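Local coordinates for VAO-type flavoprotein oxidase VAO615 (PDB 6F72), which probably acts as an oxidoreductase with bicovalently bound FAD that, once reduced, reacts rapidly with molecular oxygen, though no substrate has been identified, at residues R298-N310 against P381-H394. Sequence-based numbering, arbitrary orientation.
Sequences RDGIVGGTLLGFN and PVVQPRVSTNYYDH. With NAG (2-acetamido-2-deoxy-beta-D-glucopyranose), chain F.
Val302 CG1 sits over one face of the His394 imidazole, a CH-pi contact 3.6 Å from the ring centroid; with CG1 anti to the backbone N (chi1 179°), the other methyl, CG2, packs against Tyr391 CA and CB as it lies at the edge of the Tyr391 ring, near its plane. At the edge of the histidine come Gly304 CA, 3.8 Å from His394 CE1 and with no side chain to crowd the ring, and, in plane at ND1, a water that also donates to Val302 O and bonds Ser388 OG, while Thr354 of strand 348-356, the other neighbour of 302-310 in the sheet, holds NE2. The carboxylate of Asp299 stands almost perpendicular to the Tyr391 ring and meets the start of the helix instead: OD1 takes Tyr391 N on its syn lone pair at 3.1 Å, and OD2 adds a weak bond to the same N-H. OD1 also forms a salt bridge with Arg216, and a water links OD2 to Tyr392 N. With an alanine in place of Asp299, Tyr391 N would probably lose its carboxylate acceptor and Arg216 its salt-bridge mate. Asn390 caps the same helix, its OD1 accepting from Asp393 N at 2.8 Å. Strands 302-310 and 382-388 run antiparallel, with 382-388 at the outer end of the seven-stranded antiparallel sheet in this VAO-type flavoprotein, and helix 391-399 leaves that edge strand through a short turn. Paired backbone bonds join Val302 with Ser388, Gly304 with Arg386, Leu306 with Gln384 and Gly308 with Val382. Leu306 O is gripped twice, by Gln384 N and by Thr305 OG1, which comes from above the carbonyl plane. Leu306 CD2 meets Val382 CG1 at 3.9 Å, and beyond them Val382 CG2 approaches O6 of the N-acetylglucosamine attached to Asn310 ND2, 3.4 Å away.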
loop_
_atom_site.group_PDB
_atom_site.type_symbol
_atom_site.label_atom_id
_atom_site.label_comp_id
_atom_site.label_asym_id
_atom_site.label_seq_id
_atom_site.Cartn_x
_atom_site.Cartn_y
_atom_site.Cartn_z
ATOM N N ARG A 298 -13.139 17.976 9.441
ATOM C CA ARG A 298 -12.693 19.243 10.017
ATOM C C ARG A 298 -11.363 19.080 10.763
ATOM O O ARG A 298 -11.212 18.177 11.590
ATOM C CB ARG A 298 -13.766 19.858 10.929
ATOM C CG ARG A 298 -13.511 21.311 11.338
ATOM C CD ARG A 298 -13.507 22.250 10.129
ATOM N NE ARG A 298 -13.295 23.661 10.479
ATOM C CZ ARG A 298 -12.100 24.249 10.602
ATOM N NH1 ARG A 298 -10.976 23.563 10.415
ATOM N NH2 ARG A 298 -12.028 25.542 10.911
ATOM N N ASP A 299 -10.400 19.938 10.432
ATOM C CA ASP A 299 -9.083 19.913 11.065
ATOM C C ASP A 299 -9.115 20.697 12.376
ATOM O O ASP A 299 -10.078 21.402 12.666
ATOM C CB ASP A 299 -8.035 20.479 10.100
ATOM C CG ASP A 299 -6.607 20.067 10.445
ATOM O OD1 ASP A 299 -6.376 19.115 11.230
ATOM O OD2 ASP A 299 -5.700 20.719 9.904
ATOM N N GLY A 300 -8.071 20.543 13.174
ATOM C CA GLY A 300 -7.906 21.267 14.421
ATOM C C GLY A 300 -6.648 20.750 15.085
ATOM O O GLY A 300 -5.942 19.917 14.512
ATOM N N ILE A 301 -6.372 21.268 16.280
ATOM C CA ILE A 301 -5.306 20.808 17.176
ATOM C C ILE A 301 -5.130 19.276 17.133
ATOM O O ILE A 301 -6.114 18.538 17.150
ATOM C CB ILE A 301 -5.569 21.383 18.608
ATOM C CG1 ILE A 301 -4.709 22.623 18.875
ATOM C CG2 ILE A 301 -5.386 20.362 19.730
ATOM C CD1 ILE A 301 -5.218 23.903 18.247
ATOM N N VAL A 302 -3.884 18.814 17.004
ATOM C CA VAL A 302 -3.563 17.379 17.052
ATOM C C VAL A 302 -2.471 17.137 18.096
ATOM O O VAL A 302 -1.357 17.666 17.978
ATOM C CB VAL A 302 -3.144 16.786 15.673
ATOM C CG1 VAL A 302 -2.798 15.302 15.792
ATOM C CG2 VAL A 302 -4.249 16.956 14.645
ATOM N N GLY A 303 -2.813 16.350 19.116
ATOM C CA GLY A 303 -1.858 15.932 20.141
ATOM C C GLY A 303 -0.915 14.849 19.642
ATOM O O GLY A 303 -1.316 13.933 18.917
ATOM N N GLY A 304 0.346 14.948 20.038
ATOM C CA GLY A 304 1.360 14.011 19.571
ATOM C C GLY A 304 2.353 13.658 20.648
ATOM O O GLY A 304 2.492 14.385 21.637
ATOM N N THR A 305 3.026 12.528 20.463
ATOM C CA THR A 305 4.145 12.160 21.318
ATOM C C THR A 305 5.091 11.173 20.674
ATOM O O THR A 305 4.696 10.387 19.806
ATOM C CB THR A 305 3.696 11.604 22.694
ATOM O OG1 THR A 305 4.815 11.628 23.584
ATOM C CG2 THR A 305 3.140 10.165 22.590
ATOM N N LEU A 306 6.346 11.251 21.106
ATOM C CA LEU A 306 7.249 10.119 21.072
ATOM C C LEU A 306 7.081 9.409 22.412
ATOM O O LEU A 306 7.070 10.049 23.473
ATOM C CB LEU A 306 8.708 10.564 20.871
ATOM C CG LEU A 306 9.759 9.501 20.510
ATOM C CD1 LEU A 306 10.860 10.117 19.664
ATOM C CD2 LEU A 306 10.372 8.829 21.736
ATOM N N LEU A 307 6.933 8.089 22.347
ATOM C CA LEU A 307 6.969 7.242 23.527
ATOM C C LEU A 307 7.857 6.032 23.263
ATOM O O LEU A 307 7.500 5.148 22.477
ATOM C CB LEU A 307 5.550 6.831 23.953
ATOM C CG LEU A 307 5.330 5.739 25.014
ATOM C CD1 LEU A 307 5.997 6.071 26.346
ATOM C CD2 LEU A 307 3.837 5.496 25.193
ATOM N N GLY A 308 9.011 6.007 23.927
ATOM C CA GLY A 308 9.994 4.944 23.751
ATOM C C GLY A 308 10.466 4.338 25.052
ATOM O O GLY A 308 10.523 5.018 26.075
ATOM N N PHE A 309 10.795 3.046 25.007
ATOM C CA PHE A 309 11.386 2.326 26.140
ATOM C C PHE A 309 12.242 1.159 25.657
ATOM O O PHE A 309 12.013 0.637 24.562
ATOM C CB PHE A 309 10.312 1.854 27.134
ATOM C CG PHE A 309 9.314 0.876 26.565
ATOM C CD1 PHE A 309 9.573 -0.502 26.569
ATOM C CD2 PHE A 309 8.081 1.325 26.060
ATOM C CE1 PHE A 309 8.648 -1.407 26.056
ATOM C CE2 PHE A 309 7.147 0.423 25.556
ATOM C CZ PHE A 309 7.432 -0.944 25.554
ATOM N N ASN A 310 13.207 0.749 26.484
ATOM C CA ASN A 310 14.143 -0.325 26.125
ATOM C C ASN A 310 14.470 -1.310 27.271
ATOM O O ASN A 310 13.841 -1.267 28.329
ATOM C CB ASN A 310 15.412 0.257 25.479
ATOM C CG ASN A 310 16.160 1.217 26.382
ATOM O OD1 ASN A 310 16.597 0.857 27.474
ATOM N ND2 ASN A 310 16.321 2.451 25.916
ATOM N N PRO A 381 10.736 5.567 30.567
ATOM C CA PRO A 381 10.526 5.785 29.133
ATOM C C PRO A 381 11.123 7.101 28.626
ATOM O O PRO A 381 11.519 7.956 29.426
ATOM C CB PRO A 381 8.998 5.805 29.005
ATOM C CG PRO A 381 8.517 6.288 30.335
ATOM C CD PRO A 381 9.489 5.734 31.342
ATOM N N VAL A 382 11.216 7.228 27.303
ATOM C CA VAL A 382 11.452 8.514 26.642
ATOM C C VAL A 382 10.075 9.002 26.193
ATOM O O VAL A 382 9.393 8.348 25.393
ATOM C CB VAL A 382 12.441 8.412 25.455
ATOM C CG1 VAL A 382 12.611 9.765 24.763
ATOM C CG2 VAL A 382 13.795 7.886 25.921
ATOM N N VAL A 383 9.660 10.131 26.761
ATOM C CA VAL A 383 8.333 10.698 26.527
ATOM C C VAL A 383 8.530 12.123 26.049
ATOM O O VAL A 383 9.103 12.947 26.768
ATOM C CB VAL A 383 7.457 10.740 27.805
ATOM C CG1 VAL A 383 5.985 10.927 27.444
ATOM C CG2 VAL A 383 7.641 9.494 28.665
ATOM N N GLN A 384 8.060 12.407 24.838
ATOM C CA GLN A 384 8.166 13.752 24.267
ATOM C C GLN A 384 6.812 14.180 23.703
ATOM O O GLN A 384 6.557 14.024 22.502
ATOM C CB GLN A 384 9.308 13.837 23.234
ATOM C CG GLN A 384 10.693 13.842 23.880
ATOM C CD GLN A 384 11.831 13.410 22.963
ATOM O OE1 GLN A 384 11.671 12.555 22.084
ATOM N NE2 GLN A 384 13.004 13.987 23.190
ATOM N N PRO A 385 5.922 14.693 24.584
ATOM C CA PRO A 385 4.611 15.143 24.147
ATOM C C PRO A 385 4.710 16.474 23.422
ATOM O O PRO A 385 5.635 17.246 23.676
ATOM C CB PRO A 385 3.836 15.337 25.460
ATOM C CG PRO A 385 4.700 14.792 26.544
ATOM C CD PRO A 385 6.097 14.910 26.031
ATOM N N ARG A 386 3.762 16.714 22.520
ATOM C CA ARG A 386 3.583 18.011 21.858
ATOM C C ARG A 386 2.136 18.176 21.417
ATOM O O ARG A 386 1.337 17.233 21.511
ATOM C CB ARG A 386 4.564 18.200 20.670
ATOM C CG ARG A 386 4.398 17.221 19.501
ATOM C CD ARG A 386 5.345 17.491 18.333
ATOM N NE ARG A 386 6.739 17.292 18.717
ATOM C CZ ARG A 386 7.615 18.265 18.949
ATOM N NH1 ARG A 386 7.275 19.539 18.814
ATOM N NH2 ARG A 386 8.847 17.954 19.312
ATOM N N VAL A 387 1.802 19.386 20.972
ATOM C CA VAL A 387 0.515 19.683 20.346
ATOM C C VAL A 387 0.800 20.437 19.034
ATOM O O VAL A 387 1.427 21.497 19.049
ATOM C CB VAL A 387 -0.412 20.523 21.266
ATOM C CG1 VAL A 387 -1.701 20.903 20.547
ATOM C CG2 VAL A 387 -0.746 19.784 22.555
ATOM N N SER A 388 0.345 19.879 17.915
ATOM C CA SER A 388 0.424 20.553 16.614
ATOM C C SER A 388 -0.862 21.352 16.353
ATOM O O SER A 388 -1.939 20.956 16.798
ATOM C CB SER A 388 0.681 19.542 15.488
ATOM O OG SER A 388 1.750 18.663 15.822
ATOM N N THR A 389 -0.726 22.478 15.649
ATOM C CA THR A 389 -1.849 23.361 15.302
ATOM C C THR A 389 -2.859 22.664 14.392
ATOM O O THR A 389 -4.066 22.902 14.489
ATOM C CB THR A 389 -1.342 24.637 14.606
ATOM O OG1 THR A 389 -0.215 25.141 15.323
ATOM C CG2 THR A 389 -2.426 25.724 14.557
ATOM N N ASN A 390 -2.348 21.796 13.524
ATOM C CA ASN A 390 -3.142 21.125 12.507
ATOM C C ASN A 390 -2.622 19.709 12.304
ATOM O O ASN A 390 -1.608 19.327 12.901
ATOM C CB ASN A 390 -3.078 21.928 11.206
ATOM C CG ASN A 390 -1.662 22.139 10.733
ATOM O OD1 ASN A 390 -1.081 21.277 10.081
ATOM N ND2 ASN A 390 -1.087 23.282 11.082
ATOM N N TYR A 391 -3.302 18.937 11.461
ATOM C CA TYR A 391 -2.884 17.568 11.174
ATOM C C TYR A 391 -1.626 17.466 10.322
ATOM O O TYR A 391 -0.758 16.639 10.626
ATOM C CB TYR A 391 -4.000 16.778 10.510
ATOM C CG TYR A 391 -3.616 15.356 10.148
ATOM C CD1 TYR A 391 -3.199 14.445 11.125
ATOM C CD2 TYR A 391 -3.682 14.922 8.825
ATOM C CE1 TYR A 391 -2.849 13.143 10.791
ATOM C CE2 TYR A 391 -3.343 13.623 8.480
ATOM C CZ TYR A 391 -2.933 12.739 9.464
ATOM O OH TYR A 391 -2.606 11.455 9.104
ATOM N N TYR A 392 -1.550 18.272 9.253
ATOM C CA TYR A 392 -0.410 18.288 8.328
ATOM C C TYR A 392 0.896 18.405 9.114
ATOM O O TYR A 392 1.788 17.568 8.951
ATOM C CB TYR A 392 -0.555 19.419 7.291
ATOM C CG TYR A 392 0.444 19.380 6.131
ATOM C CD1 TYR A 392 1.755 19.867 6.283
ATOM C CD2 TYR A 392 0.067 18.881 4.870
ATOM C CE1 TYR A 392 2.661 19.842 5.226
ATOM C CE2 TYR A 392 0.968 18.850 3.808
ATOM C CZ TYR A 392 2.264 19.333 3.991
ATOM O OH TYR A 392 3.170 19.302 2.956
ATOM N N ASP A 393 0.968 19.409 9.992
ATOM C CA ASP A 393 2.115 19.622 10.883
ATOM C C ASP A 393 2.461 18.428 11.729
ATOM O O ASP A 393 3.634 18.069 11.816
ATOM C CB ASP A 393 1.885 20.822 11.796
ATOM C CG ASP A 393 2.028 22.134 11.071
ATOM O OD1 ASP A 393 2.241 22.135 9.835
ATOM O OD2 ASP A 393 1.923 23.174 11.750
ATOM N N HIS A 394 1.442 17.825 12.353
ATOM C CA HIS A 394 1.613 16.603 13.151
ATOM C C HIS A 394 2.201 15.472 12.314
ATOM O O HIS A 394 3.190 14.851 12.727
ATOM C CB HIS A 394 0.288 16.166 13.781
ATOM C CG HIS A 394 0.317 14.787 14.363
ATOM N ND1 HIS A 394 0.765 14.529 15.641
ATOM C CD2 HIS A 394 -0.058 13.592 13.845
ATOM C CE1 HIS A 394 0.664 13.235 15.885
ATOM N NE2 HIS A 394 0.173 12.642 14.812
HETATM C C1 NAG F . 17.033 3.488 26.627
HETATM C C2 NAG F . 17.887 4.349 25.679
HETATM C C3 NAG F . 18.607 5.477 26.433
HETATM C C4 NAG F . 17.661 6.238 27.369
HETATM C C5 NAG F . 16.987 5.228 28.313
HETATM C C6 NAG F . 16.098 5.882 29.371
HETATM C C7 NAG F . 18.722 3.045 23.724
HETATM C C8 NAG F . 19.864 2.202 23.236
HETATM N N2 NAG F . 18.857 3.513 24.976
HETATM O O3 NAG F . 19.209 6.377 25.496
HETATM O O4 NAG F . 18.385 7.248 28.089
HETATM O O5 NAG F . 16.234 4.273 27.535
HETATM O O6 NAG F . 14.876 6.344 28.783
HETATM O O7 NAG F . 17.754 3.269 23.009
HETATM O O HOH W 1 -3.781 19.719 8.346
HETATM O O HOH W 2 1.297 16.601 17.518
#